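PDB 4GEY: porin B from Pseudomonas putida, which forms a beta-barrel channel across the outer membrane for carbohydrate uptake, with glucose a probable substrate. Local coordinates for residues A113-S117 / Q386-N391; H57-N61 / R107-P111; K288-V294 / A314-D320; P162-Q166 / G429-Q433. The protein carries 2 engineered substitutions. One frame throughout, in Å; residues are numbered along the deposited sequence.

All four contacts belong to the barrel and to the loops joined to it. Along the chain, interaction 2 closes before interaction 1 opens. The two touch where Ser-109 OG meets Gln-115 N, with centres about 11 Å apart, so the loop after helix 103-108 runs directly from one into the other. Interaction 3 pairs strands 282-298 and 309-319 of the wall, and its two segments follow one another between those of interactions 1 and 4. Interactions 3 and 4 lie on opposite sides of the chain's centre, about 24 Å apart between centres. Interactions 1 and 4 set loops against strands 388-399 and 425-435, consistent with inward-folded loops narrowing a sugar channel.

Interaction 1 (A113-S117 / Q386-N391). With DMU (decyl-beta-D-maltopyranoside), chain L.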
loop_
_atom_site.group_PDB
_atom_site.type_symbol
_atom_site.label_atom_id
_atom_site.label_comp_id
_atom_site.label_asym_id
_atom_site.label_seq_id
_atom_site.Cartn_x
_atom_site.Cartn_y
_atom_site.Cartn_z
ATOM N N ALA A 113 -4.141 2.800 20.874
ATOM C CA ALA A 113 -5.015 2.868 19.710
ATOM C C ALA A 113 -4.308 3.656 18.607
ATOM O O ALA A 113 -4.566 4.846 18.392
ATOM C CB ALA A 113 -6.362 3.510 20.072
ATOM N N GLY A 114 -3.407 2.975 17.915
ATOM C CA GLY A 114 -2.519 3.619 16.974
ATOM C C GLY A 114 -3.231 4.024 15.710
ATOM O O GLY A 114 -4.303 3.502 15.397
ATOM N N GLN A 115 -2.623 4.957 14.987
ATOM C CA GLN A 115 -3.145 5.446 13.724
ATOM C C GLN A 115 -3.341 4.313 12.724
ATOM O O GLN A 115 -2.541 3.387 12.670
ATOM C CB GLN A 115 -2.189 6.482 13.123
ATOM C CG GLN A 115 -2.785 7.198 11.946
ATOM C CD GLN A 115 -1.811 8.075 11.246
ATOM O OE1 GLN A 115 -0.701 8.297 11.737
ATOM N NE2 GLN A 115 -2.206 8.587 10.079
ATOM N N PHE A 116 -4.405 4.378 11.935
ATOM C CA PHE A 116 -4.634 3.345 10.944
ATOM C C PHE A 116 -3.690 3.559 9.777
ATOM O O PHE A 116 -2.902 2.680 9.442
ATOM C CB PHE A 116 -6.105 3.292 10.505
ATOM C CG PHE A 116 -7.004 2.704 11.534
ATOM C CD1 PHE A 116 -7.104 1.333 11.675
ATOM C CD2 PHE A 116 -7.723 3.520 12.395
ATOM C CE1 PHE A 116 -7.921 0.771 12.651
ATOM C CE2 PHE A 116 -8.547 2.973 13.367
ATOM C CZ PHE A 116 -8.646 1.592 13.497
ATOM N N SER A 117 -3.762 4.740 9.179
ATOM C CA SER A 117 -2.796 5.150 8.177
ATOM C C SER A 117 -1.463 5.480 8.858
ATOM O O SER A 117 -1.288 5.253 10.057
ATOM C CB SER A 117 -3.313 6.360 7.387
ATOM O OG SER A 117 -2.461 6.667 6.291
ATOM N N GLN A 386 -12.729 4.040 19.166
ATOM C CA GLN A 386 -12.254 4.279 17.814
ATOM C C GLN A 386 -13.402 4.490 16.846
ATOM O O GLN A 386 -14.261 3.630 16.694
ATOM C CB GLN A 386 -11.368 3.136 17.353
ATOM C CG GLN A 386 -10.089 3.059 18.118
ATOM C CD GLN A 386 -9.179 1.984 17.593
ATOM O OE1 GLN A 386 -9.435 0.794 17.782
ATOM N NE2 GLN A 386 -8.104 2.395 16.928
ATOM N N ARG A 387 -13.396 5.646 16.186
ATOM C CA ARG A 387 -14.519 6.069 15.356
ATOM C C ARG A 387 -14.134 6.292 13.885
ATOM O O ARG A 387 -14.372 5.429 13.054
ATOM C CB ARG A 387 -15.215 7.291 15.981
ATOM C CG ARG A 387 -15.154 7.290 17.517
ATOM C CD ARG A 387 -15.802 8.520 18.156
ATOM N NE ARG A 387 -17.184 8.268 18.562
ATOM C CZ ARG A 387 -17.609 8.265 19.820
ATOM N NH1 ARG A 387 -16.768 8.513 20.817
ATOM N NH2 ARG A 387 -18.886 8.019 20.079
ATOM N N THR A 388 -13.552 7.435 13.549
ATOM C CA THR A 388 -13.223 7.715 12.149
ATOM C C THR A 388 -11.977 8.580 12.052
ATOM O O THR A 388 -11.900 9.631 12.680
ATOM C CB THR A 388 -14.370 8.439 11.421
ATOM O OG1 THR A 388 -15.615 7.772 11.679
ATOM C CG2 THR A 388 -14.113 8.473 9.927
ATOM N N GLU A 389 -11.011 8.122 11.265
ATOM C CA GLU A 389 -9.744 8.809 11.079
ATOM C C GLU A 389 -9.745 9.413 9.688
ATOM O O GLU A 389 -10.177 8.771 8.721
ATOM C CB GLU A 389 -8.589 7.817 11.209
ATOM C CG GLU A 389 -7.216 8.362 10.843
ATOM C CD GLU A 389 -6.102 7.300 10.923
ATOM O OE1 GLU A 389 -5.246 7.260 10.015
ATOM O OE2 GLU A 389 -6.073 6.506 11.890
ATOM N N TYR A 390 -9.280 10.654 9.585
ATOM C CA TYR A 390 -9.133 11.291 8.284
ATOM C C TYR A 390 -7.663 11.593 8.023
ATOM O O TYR A 390 -6.912 11.904 8.952
ATOM C CB TYR A 390 -9.969 12.574 8.192
ATOM C CG TYR A 390 -11.461 12.325 8.206
ATOM C CD1 TYR A 390 -12.123 12.032 9.393
ATOM C CD2 TYR A 390 -12.210 12.390 7.037
ATOM C CE1 TYR A 390 -13.489 11.807 9.417
ATOM C CE2 TYR A 390 -13.577 12.171 7.050
ATOM C CZ TYR A 390 -14.209 11.876 8.245
ATOM O OH TYR A 390 -15.554 11.644 8.280
ATOM N N ASN A 391 -7.252 11.485 6.762
ATOM C CA ASN A 391 -5.893 11.843 6.378
ATOM C C ASN A 391 -5.947 12.759 5.186
ATOM O O ASN A 391 -6.819 12.604 4.321
ATOM C CB ASN A 391 -5.069 10.613 5.996
ATOM C CG ASN A 391 -4.673 9.762 7.190
ATOM O OD1 ASN A 391 -3.500 9.725 7.587
ATOM N ND2 ASN A 391 -5.642 9.048 7.752
HETATM C C1 DMU L . -16.068 13.014 13.499
HETATM C C2 DMU L . -16.532 12.098 14.518
HETATM C C3 DMU L . -17.397 12.560 15.636
HETATM C C4 DMU L . -18.133 13.894 15.369
HETATM O O5 DMU L . -17.132 14.853 14.689
HETATM C C6 DMU L . -16.678 14.340 13.422
HETATM O O7 DMU L . -18.403 11.564 15.936
HETATM O O16 DMU L . -15.826 15.318 12.804
HETATM C C18 DMU L . -16.096 15.705 11.457
HETATM C C19 DMU L . -14.977 16.444 10.677
HETATM C C22 DMU L . -14.216 15.720 9.508
HETATM C C25 DMU L . -13.116 16.529 8.814
HETATM C C28 DMU L . -12.116 15.852 7.898
HETATM C C31 DMU L . -10.792 16.557 7.689
HETATM C C34 DMU L . -9.871 16.117 6.571
HETATM C C37 DMU L . -8.393 16.165 6.798
HETATM O O49 DMU L . -16.246 12.308 12.199
HETATM O O55 DMU L . -15.366 11.332 14.993
HETATM C C57 DMU L . -18.663 14.470 16.475
HETATM O O61 DMU L . -18.651 15.854 16.536
HETATM C C5 DMU L . -19.883 10.844 17.691
HETATM C C7 DMU L . -20.424 11.721 18.681
HETATM C C8 DMU L . -19.542 11.921 19.837
HETATM C C9 DMU L . -18.162 12.514 19.439
HETATM O O1 DMU L . -17.696 11.936 18.094
HETATM C C10 DMU L . -18.498 11.075 17.251
HETATM O O2 DMU L . -20.138 12.800 20.746
HETATM O O3 DMU L . -20.785 10.831 16.533
HETATM O O4 DMU L . -21.687 11.144 19.133
HETATM C C11 DMU L . -17.243 12.259 20.351
HETATM O O6 DMU L . -15.964 12.739 20.130
HETATM O O HOH W 1 -5.355 1.158 15.608
#
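The ring of Phe-116 has Glu-389 OE2 at its edge, near the ring plane and 3.4 Å from CD2, while a water bridging Gly-114 O and Gln-386 NE2 sits over one face toward the rim. The Gln-386 amide, its NE2 hydrogen-bonded to Gly-417 O, approaches this ring obliquely with its plane tilted 19° from it. On the other side of the strand, decyl maltoside covers one face of the Tyr-390 ring with its alkyl chain and one face of the Arg-387 guanidinium with its sugar.

Glu-389 carries most of the polar contact. With CG anti to the backbone N (chi1 172°) and the chain extended, its carboxylate reaches two successive loop amides. Phe-116 N gives a nearly straight bond of 2.7 Å to the syn lone pair of Glu-389 OE2, and Ser-117 N donates to Glu-389 OE1 at 3.0 Å. Asn-391 ND2 takes the anti lone pair of Glu-389 OE1 at 2.9 Å, which helps to fix the carboxylate's rotation. Gly-417 N also donates to OE2.

The loop 113-117 lies against the inner side of strand 388-399, whose two neighbours in the wall are strands 347-357 and 404-414, with Trp-178 of helix 175-178 against Phe-116 and Ser-117.

Interaction 2 (H57-N61 / R107-P111)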
loop_
_atom_site.group_PDB
_atom_site.type_symbol
_atom_site.label_atom_id
_atom_site.label_comp_id
_atom_site.label_asym_id
_atom_site.label_seq_id
_atom_site.Cartn_x
_atom_site.Cartn_y
_atom_site.Cartn_z
ATOM N N HIS A 57 2.439 20.169 14.922
ATOM C CA HIS A 57 1.351 20.556 15.805
ATOM C C HIS A 57 0.381 19.395 16.064
ATOM O O HIS A 57 0.032 18.654 15.145
ATOM C CB HIS A 57 0.615 21.746 15.184
ATOM C CG HIS A 57 -0.517 22.259 16.011
ATOM N ND1 HIS A 57 -0.385 23.334 16.867
ATOM C CD2 HIS A 57 -1.805 21.854 16.111
ATOM C CE1 HIS A 57 -1.540 23.561 17.464
ATOM N NE2 HIS A 57 -2.419 22.677 17.026
ATOM N N GLY A 58 -0.047 19.233 17.315
ATOM C CA GLY A 58 -1.103 18.285 17.649
ATOM C C GLY A 58 -0.685 16.836 17.758
ATOM O O GLY A 58 0.475 16.539 18.031
ATOM N N GLY A 59 -1.633 15.926 17.551
ATOM C CA GLY A 59 -1.394 14.506 17.762
ATOM C C GLY A 59 -1.234 14.176 19.241
ATOM O O GLY A 59 -1.243 15.076 20.090
ATOM N N TYR A 60 -1.077 12.893 19.564
ATOM C CA TYR A 60 -1.118 12.482 20.962
ATOM C C TYR A 60 -0.049 13.157 21.798
ATOM O O TYR A 60 -0.321 13.635 22.898
ATOM C CB TYR A 60 -1.017 10.961 21.122
ATOM C CG TYR A 60 -1.105 10.549 22.574
ATOM C CD1 TYR A 60 -2.335 10.430 23.209
ATOM C CD2 TYR A 60 0.041 10.316 23.318
ATOM C CE1 TYR A 60 -2.423 10.072 24.551
ATOM C CE2 TYR A 60 -0.030 9.966 24.660
ATOM C CZ TYR A 60 -1.264 9.850 25.272
ATOM O OH TYR A 60 -1.323 9.501 26.600
ATOM N N ASN A 61 1.166 13.180 21.262
ATOM C CA ASN A 61 2.347 13.698 21.949
ATOM C C ASN A 61 2.903 14.863 21.145
ATOM O O ASN A 61 3.337 14.690 20.003
ATOM C CB ASN A 61 3.379 12.586 22.069
ATOM C CG ASN A 61 4.623 13.012 22.769
ATOM O OD1 ASN A 61 4.930 14.207 22.880
ATOM N ND2 ASN A 61 5.382 12.031 23.248
ATOM N N ARG A 107 4.974 9.693 17.934
ATOM C CA ARG A 107 4.341 10.948 18.399
ATOM C C ARG A 107 2.808 11.060 18.187
ATOM O O ARG A 107 2.094 11.508 19.076
ATOM C CB ARG A 107 5.014 12.176 17.773
ATOM C CG ARG A 107 6.448 12.414 18.186
ATOM C CD ARG A 107 6.606 12.863 19.649
ATOM N NE ARG A 107 7.615 12.039 20.302
ATOM C CZ ARG A 107 8.760 12.496 20.775
ATOM N NH1 ARG A 107 9.032 13.787 20.705
ATOM N NH2 ARG A 107 9.624 11.664 21.339
ATOM N N ILE A 108 2.310 10.677 17.016
ATOM C CA ILE A 108 0.912 10.937 16.669
ATOM C C ILE A 108 -0.110 10.072 17.411
ATOM O O ILE A 108 -1.105 10.583 17.929
ATOM C CB ILE A 108 0.673 10.797 15.150
ATOM C CG1 ILE A 108 1.191 12.027 14.407
ATOM C CG2 ILE A 108 -0.799 10.628 14.835
ATOM C CD1 ILE A 108 2.569 11.849 13.901
ATOM N N SER A 109 0.144 8.767 17.465
ATOM C CA SER A 109 -0.831 7.797 17.978
ATOM C C SER A 109 -1.066 7.800 19.481
ATOM O O SER A 109 -0.170 8.025 20.279
ATOM C CB SER A 109 -0.428 6.380 17.577
ATOM O OG SER A 109 -0.650 6.165 16.198
ATOM N N ASP A 110 -2.300 7.523 19.860
ATOM C CA ASP A 110 -2.548 7.038 21.196
ATOM C C ASP A 110 -1.815 5.692 21.292
ATOM O O ASP A 110 -1.984 4.837 20.439
ATOM C CB ASP A 110 -4.045 6.833 21.363
ATOM C CG ASP A 110 -4.463 6.774 22.797
ATOM O OD1 ASP A 110 -4.126 5.771 23.474
ATOM O OD2 ASP A 110 -5.146 7.725 23.239
ATOM N N PRO A 111 -0.988 5.501 22.322
ATOM C CA PRO A 111 -0.266 4.226 22.413
ATOM C C PRO A 111 -1.159 3.003 22.546
ATOM O O PRO A 111 -0.663 1.905 22.310
ATOM C CB PRO A 111 0.599 4.386 23.677
ATOM C CG PRO A 111 -0.013 5.517 24.431
ATOM C CD PRO A 111 -0.601 6.435 23.395
#
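Gly-59, Tyr-60 and Asn-61 press their backbone against the end of helix 103-108, and this is the closely fitted part of the contact. Tyr-60 N donates to Ile-108 O at 2.8 Å, and the next amide, Asn-61 N, donates to Arg-107 O at 2.9 Å. Two successive N-H groups are therefore spent on two successive carbonyls, which fixes how the loop crosses the helix end. Gly-59, with a positive phi, faces Ile-108 at a CA-CA distance of 4.4 Å and has no side chain to hold the two backbones apart. The Ile-108 side chain turns the other way, onto Ala-425 and Val-427 of strand 425-435. The buried Asp-110, its OD2 bonded to Tyr-377 OH, meets the inner side of the Tyr-60 ring obliquely, with Asp-110 OD2 3.8 Å from Tyr-60 CE1.

In the fold, the loop between strands 42-57 and 66-79 here meets the start of the long connection to strand 129-140, a loop-to-loop junction at one end of the barrel.

Toward solvent the contact opens out into side chains. The exposed Tyr-60 ring, swung there with CG anti to its amide nitrogen (chi1 -178°), receives Pro-111 CD over the centre of one face, a CH-pi contact of 3.9 Å from CD to the ring centroid. At the far side the Asn-61 amide lies nearly parallel to the Arg-107 guanidinium, with ND2 3.7 Å from NE and over its face. Asp-63 holds both groups, taking a salt bridge from Arg-107 NH1 and donating its backbone N to Asn-61 OD1.

Interaction 3 (K288-V294 / A314-D320); sequences KHGWWVV and ANFTVHD
Residues 288-294 and 314-319 run antiparallel, their axes 4.8 Å apart at closest approach, with reciprocal N-H to O bonds at the Trp-291/Val-318 and Val-293/Phe-316 pairs. At the end of the pairing the main-chain bond from Asp-320 N to His-289 O is weak, and the Asp-320 side chain adds a second: OD2 accepts His-289 N at 3.1 Å, from above the carboxylate plane. The Asp-320 CG lies between its own N and carbonyl carbon (chi1 70°), which turns the carboxylate back over the neighbouring strand. Its CB then rests over one face of the His-289 ring as a CH-pi contact, 3.8 Å from the centroid. Lys-288 NZ forms only a long salt bridge to Asp-320 OD2, at 4.0 Å, but a water links the same two atoms by hydrogen bonds, and Thr-323 OG1 bonds to Asp-320 OD1.

On the opposite sheet face from Trp-292 and Thr-317, Val-293 meets the edge of the Phe-316 ring. Val-293 CB is 4.2 Å from Phe-316 CD1. Val-294 and Asn-315 lie side by side and point the same way, Val-294 CG1 being 3.3 Å from Asn-315 OD1; Gln-331 holds the Asn-315 amide nitrogen.

This two-sided alternation is that of a porin hairpin: Trp-291, Val-293, Phe-316 and Val-318 look outward, with detergent on Trp-291, while Trp-292, Asn-315, Thr-317 and His-319 face the barrel interior.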
loop_
_atom_site.group_PDB
_atom_site.type_symbol
_atom_site.label_atom_id
_atom_site.label_comp_id
_atom_site.label_asym_id
_atom_site.label_seq_id
_atom_site.Cartn_x
_atom_site.Cartn_y
_atom_site.Cartn_z
ATOM N N LYS A 288 -13.010 -14.274 5.706
ATOM C CA LYS A 288 -13.189 -12.822 5.617
ATOM C C LYS A 288 -13.495 -12.546 4.152
ATOM O O LYS A 288 -13.220 -13.398 3.302
ATOM C CB LYS A 288 -11.914 -12.082 6.023
ATOM C CG LYS A 288 -11.380 -12.441 7.399
ATOM C CD LYS A 288 -10.152 -11.619 7.764
ATOM C CE LYS A 288 -10.483 -10.509 8.746
ATOM N NZ LYS A 288 -10.922 -9.248 8.091
ATOM N N HIS A 289 -14.049 -11.372 3.845
ATOM C CA HIS A 289 -14.335 -11.005 2.456
ATOM C C HIS A 289 -14.559 -9.497 2.332
ATOM O O HIS A 289 -14.899 -8.840 3.315
ATOM C CB HIS A 289 -15.574 -11.755 1.947
ATOM C CG HIS A 289 -16.851 -11.280 2.561
ATOM N ND1 HIS A 289 -17.483 -10.122 2.163
ATOM C CD2 HIS A 289 -17.593 -11.784 3.571
ATOM C CE1 HIS A 289 -18.570 -9.939 2.892
ATOM N NE2 HIS A 289 -18.664 -10.940 3.746
ATOM N N GLY A 290 -14.389 -8.952 1.126
ATOM C CA GLY A 290 -14.664 -7.545 0.892
ATOM C C GLY A 290 -14.585 -7.147 -0.566
ATOM O O GLY A 290 -14.315 -7.992 -1.417
ATOM N N TRP A 291 -14.825 -5.864 -0.848
ATOM C CA TRP A 291 -14.837 -5.342 -2.216
ATOM C C TRP A 291 -13.990 -4.087 -2.321
ATOM O O TRP A 291 -13.623 -3.478 -1.314
ATOM C CB TRP A 291 -16.247 -4.949 -2.648
ATOM C CG TRP A 291 -17.272 -6.021 -2.646
ATOM C CD1 TRP A 291 -17.967 -6.494 -1.567
ATOM C CD2 TRP A 291 -17.781 -6.715 -3.788
ATOM N NE1 TRP A 291 -18.862 -7.455 -1.967
ATOM C CE2 TRP A 291 -18.765 -7.611 -3.327
ATOM C CE3 TRP A 291 -17.491 -6.674 -5.155
ATOM C CZ2 TRP A 291 -19.451 -8.466 -4.184
ATOM C CZ3 TRP A 291 -18.181 -7.516 -6.003
ATOM C CH2 TRP A 291 -19.144 -8.402 -5.516
ATOM N N TRP A 292 -13.702 -3.672 -3.547
ATOM C CA TRP A 292 -12.909 -2.464 -3.739
ATOM C C TRP A 292 -13.139 -1.833 -5.097
ATOM O O TRP A 292 -13.513 -2.513 -6.066
ATOM C CB TRP A 292 -11.425 -2.746 -3.550
ATOM C CG TRP A 292 -10.775 -3.479 -4.675
ATOM C CD1 TRP A 292 -10.397 -2.967 -5.893
ATOM C CD2 TRP A 292 -10.376 -4.852 -4.681
ATOM N NE1 TRP A 292 -9.810 -3.945 -6.659
ATOM C CE2 TRP A 292 -9.781 -5.111 -5.940
ATOM C CE3 TRP A 292 -10.469 -5.892 -3.751
ATOM C CZ2 TRP A 292 -9.285 -6.366 -6.287
ATOM C CZ3 TRP A 292 -9.979 -7.137 -4.100
ATOM C CH2 TRP A 292 -9.390 -7.362 -5.359
ATOM N N VAL A 293 -12.920 -0.524 -5.149
ATOM C CA VAL A 293 -12.947 0.211 -6.402
ATOM C C VAL A 293 -11.702 1.082 -6.442
ATOM O O VAL A 293 -11.331 1.706 -5.444
ATOM C CB VAL A 293 -14.210 1.128 -6.558
ATOM C CG1 VAL A 293 -14.090 1.982 -7.813
ATOM C CG2 VAL A 293 -15.502 0.314 -6.601
ATOM N N VAL A 294 -11.035 1.098 -7.588
ATOM C CA VAL A 294 -9.992 2.079 -7.828
ATOM C C VAL A 294 -10.302 2.774 -9.125
ATOM O O VAL A 294 -10.601 2.126 -10.128
ATOM C CB VAL A 294 -8.607 1.456 -7.957
ATOM C CG1 VAL A 294 -7.542 2.546 -7.765
ATOM C CG2 VAL A 294 -8.433 0.338 -6.941
ATOM N N ALA A 314 -9.609 8.194 -7.107
ATOM C CA ALA A 314 -10.459 7.787 -5.990
ATOM C C ALA A 314 -10.303 6.314 -5.665
ATOM O O ALA A 314 -10.047 5.490 -6.537
ATOM C CB ALA A 314 -11.909 8.111 -6.269
ATOM N N ASN A 315 -10.445 5.999 -4.385
ATOM C CA ASN A 315 -10.416 4.631 -3.893
ATOM C C ASN A 315 -11.546 4.461 -2.886
ATOM O O ASN A 315 -11.813 5.348 -2.072
ATOM C CB ASN A 315 -9.083 4.332 -3.205
ATOM C CG ASN A 315 -7.970 3.994 -4.183
ATOM O OD1 ASN A 315 -7.735 2.825 -4.500
ATOM N ND2 ASN A 315 -7.253 5.015 -4.638
ATOM N N PHE A 316 -12.217 3.325 -2.955
ATOM C CA PHE A 316 -13.261 2.974 -2.008
ATOM C C PHE A 316 -13.018 1.532 -1.606
ATOM O O PHE A 316 -12.525 0.713 -2.387
ATOM C CB PHE A 316 -14.661 3.118 -2.621
ATOM C CG PHE A 316 -14.946 4.482 -3.173
ATOM C CD1 PHE A 316 -14.627 4.799 -4.490
ATOM C CD2 PHE A 316 -15.523 5.458 -2.378
ATOM C CE1 PHE A 316 -14.881 6.066 -5.001
ATOM C CE2 PHE A 316 -15.787 6.732 -2.883
ATOM C CZ PHE A 316 -15.464 7.036 -4.189
ATOM N N THR A 317 -13.379 1.206 -0.385
ATOM C CA THR A 317 -13.038 -0.088 0.131
ATOM C C THR A 317 -14.145 -0.451 1.110
ATOM O O THR A 317 -14.734 0.428 1.751
ATOM C CB THR A 317 -11.639 0.002 0.761
ATOM O OG1 THR A 317 -10.760 -0.981 0.200
ATOM C CG2 THR A 317 -11.707 -0.129 2.228
ATOM N N VAL A 318 -14.474 -1.733 1.172
ATOM C CA VAL A 318 -15.589 -2.215 1.992
ATOM C C VAL A 318 -15.257 -3.612 2.519
ATOM O O VAL A 318 -14.821 -4.483 1.750
ATOM C CB VAL A 318 -16.925 -2.227 1.193
ATOM C CG1 VAL A 318 -17.843 -3.330 1.674
ATOM C CG2 VAL A 318 -17.634 -0.884 1.300
ATOM N N HIS A 319 -15.460 -3.820 3.822
ATOM C CA HIS A 319 -15.026 -5.053 4.493
ATOM C C HIS A 319 -16.080 -5.672 5.387
ATOM O O HIS A 319 -16.973 -4.975 5.872
ATOM C CB HIS A 319 -13.774 -4.781 5.311
ATOM C CG HIS A 319 -12.736 -4.040 4.547
ATOM N ND1 HIS A 319 -11.893 -4.664 3.654
ATOM C CD2 HIS A 319 -12.440 -2.723 4.486
ATOM C CE1 HIS A 319 -11.100 -3.768 3.100
ATOM N NE2 HIS A 319 -11.404 -2.585 3.599
ATOM N N ASP A 320 -15.968 -6.978 5.615
ATOM C CA ASP A 320 -16.990 -7.682 6.366
ATOM C C ASP A 320 -17.111 -7.148 7.795
ATOM O O ASP A 320 -16.118 -7.081 8.527
ATOM C CB ASP A 320 -16.803 -9.213 6.305
ATOM C CG ASP A 320 -15.589 -9.708 7.087
ATOM O OD1 ASP A 320 -15.748 -10.002 8.298
ATOM O OD2 ASP A 320 -14.494 -9.842 6.481
HETATM O O HOH W 2 -12.208 -8.233 5.518
HETATM O O HOH W 3 -9.198 0.608 -3.104
#

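Interaction 4 (P162-Q166 / G429-Q433); sequences PCDFQ and GLKIQ
Lys-431 NZ donates hydrogen bonds to two carbonyls of the loop, Phe-165 O at 2.8 Å and Cys-163 O at 2.9 Å. The nitrogen stands well above the carbonyl plane of Cys-163, 57° out of it, and is tilted less from that of Phe-165. The lysine chain is extended throughout, with CG anti to the backbone N (chi1 178°), which carries NZ from the strand to the loop carbonyls. A salt bridge to Glu-121, a residue of the glucose pocket, also engages NZ and would probably stabilise its positive charge.

Beside it, Gln-433 NE2 comes within 3.5 Å of Asp-164 OD1, the amide and carboxylate planes 73° apart, while Arg-407 NH1 bonds to Gln-433 OE1. Farther out, the aliphatic part of the lysine packs against the loop backbone, with Lys-431 CD 3.5 Å from Asp-164 O. Gln-166 points at the strand and crosses toward its Gly-429 end, NE2 3.7 Å from Gly-429 CA. Its amide is held at both ends, by Val-52 O and Val-119 O at NE2 and by Asn-409 ND2 at OE1.

The loop, tied by the Cys-163 to Cys-171 disulfide, thus lies inside the barrel against strand 425-435, with strands 42-57 and 404-414 flanking that strand and Phe-165 stacked edge-to-face with Tyr-395 of strand 388-399.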
loop_
_atom_site.group_PDB
_atom_site.type_symbol
_atom_site.label_atom_id
_atom_site.label_comp_id
_atom_site.label_asym_id
_atom_site.label_seq_id
_atom_site.Cartn_x
_atom_site.Cartn_y
_atom_site.Cartn_z
ATOM N N PRO A 162 -0.575 3.694 -7.354
ATOM C CA PRO A 162 0.823 4.161 -7.268
ATOM C C PRO A 162 1.233 4.574 -5.859
ATOM O O PRO A 162 0.445 4.516 -4.909
ATOM C CB PRO A 162 0.852 5.389 -8.189
ATOM C CG PRO A 162 -0.300 5.219 -9.113
ATOM C CD PRO A 162 -1.371 4.505 -8.294
ATOM N N CYS A 163 2.472 5.015 -5.721
ATOM C CA CYS A 163 2.988 5.347 -4.404
ATOM C C CYS A 163 3.862 6.591 -4.448
ATOM O O CYS A 163 5.055 6.542 -4.131
ATOM C CB CYS A 163 3.777 4.179 -3.821
ATOM S SG CYS A 163 4.115 4.369 -2.067
ATOM N N ASP A 164 3.257 7.705 -4.838
ATOM C CA ASP A 164 3.977 8.965 -4.864
ATOM C C ASP A 164 3.765 9.758 -3.573
ATOM O O ASP A 164 4.690 10.441 -3.109
ATOM C CB ASP A 164 3.616 9.780 -6.101
ATOM C CG ASP A 164 4.259 9.231 -7.360
ATOM O OD1 ASP A 164 5.348 8.620 -7.248
ATOM O OD2 ASP A 164 3.677 9.405 -8.460
ATOM N N PHE A 165 2.564 9.659 -2.991
ATOM C CA PHE A 165 2.258 10.326 -1.724
ATOM C C PHE A 165 3.118 9.714 -0.609
ATOM O O PHE A 165 3.648 8.625 -0.763
ATOM C CB PHE A 165 0.769 10.203 -1.371
ATOM C CG PHE A 165 -0.136 11.096 -2.185
ATOM C CD1 PHE A 165 -0.616 10.685 -3.427
ATOM C CD2 PHE A 165 -0.529 12.340 -1.695
ATOM C CE1 PHE A 165 -1.449 11.504 -4.176
ATOM C CE2 PHE A 165 -1.364 13.174 -2.443
ATOM C CZ PHE A 165 -1.826 12.756 -3.679
ATOM N N GLN A 166 3.281 10.417 0.504
ATOM C CA GLN A 166 4.029 9.854 1.613
ATOM C C GLN A 166 3.088 9.113 2.561
ATOM O O GLN A 166 3.456 8.103 3.177
ATOM C CB GLN A 166 4.793 10.941 2.366
ATOM C CG GLN A 166 5.677 10.391 3.484
ATOM C CD GLN A 166 6.765 11.356 3.906
ATOM O OE1 GLN A 166 7.473 11.925 3.070
ATOM N NE2 GLN A 166 6.897 11.557 5.210
ATOM N N GLY A 429 6.528 16.411 5.900
ATOM C CA GLY A 429 7.203 15.270 5.327
ATOM C C GLY A 429 8.132 15.655 4.196
ATOM O O GLY A 429 7.988 16.719 3.606
ATOM N N LEU A 430 9.102 14.792 3.917
ATOM C CA LEU A 430 9.952 14.909 2.739
ATOM C C LEU A 430 10.136 13.503 2.182
ATOM O O LEU A 430 10.602 12.592 2.880
ATOM C CB LEU A 430 11.315 15.527 3.089
ATOM C CG LEU A 430 12.307 15.669 1.919
ATOM C CD1 LEU A 430 11.678 16.479 0.791
ATOM C CD2 LEU A 430 13.629 16.308 2.330
ATOM N N LYS A 431 9.751 13.309 0.932
ATOM C CA LYS A 431 9.851 11.987 0.336
ATOM C C LYS A 431 10.818 12.029 -0.828
ATOM O O LYS A 431 10.734 12.909 -1.682
ATOM C CB LYS A 431 8.470 11.471 -0.100
ATOM C CG LYS A 431 8.519 10.118 -0.762
ATOM C CD LYS A 431 7.150 9.444 -0.800
ATOM C CE LYS A 431 7.216 8.157 -1.605
ATOM N NZ LYS A 431 6.007 7.319 -1.464
ATOM N N ILE A 432 11.743 11.081 -0.835
ATOM C CA ILE A 432 12.778 10.992 -1.853
ATOM C C ILE A 432 12.692 9.661 -2.590
ATOM O O ILE A 432 12.560 8.603 -1.963
ATOM C CB ILE A 432 14.174 11.069 -1.221
ATOM C CG1 ILE A 432 14.410 12.432 -0.594
ATOM C CG2 ILE A 432 15.250 10.776 -2.255
ATOM C CD1 ILE A 432 15.869 12.660 -0.278
ATOM N N GLN A 433 12.776 9.712 -3.918
ATOM C CA GLN A 433 12.791 8.503 -4.728
ATOM C C GLN A 433 13.958 8.546 -5.674
ATOM O O GLN A 433 14.137 9.518 -6.393
ATOM C CB GLN A 433 11.504 8.371 -5.528
ATOM C CG GLN A 433 10.279 8.151 -4.685
ATOM C CD GLN A 433 9.008 8.363 -5.476
ATOM O OE1 GLN A 433 8.938 9.255 -6.320
ATOM N NE2 GLN A 433 7.997 7.540 -5.220
#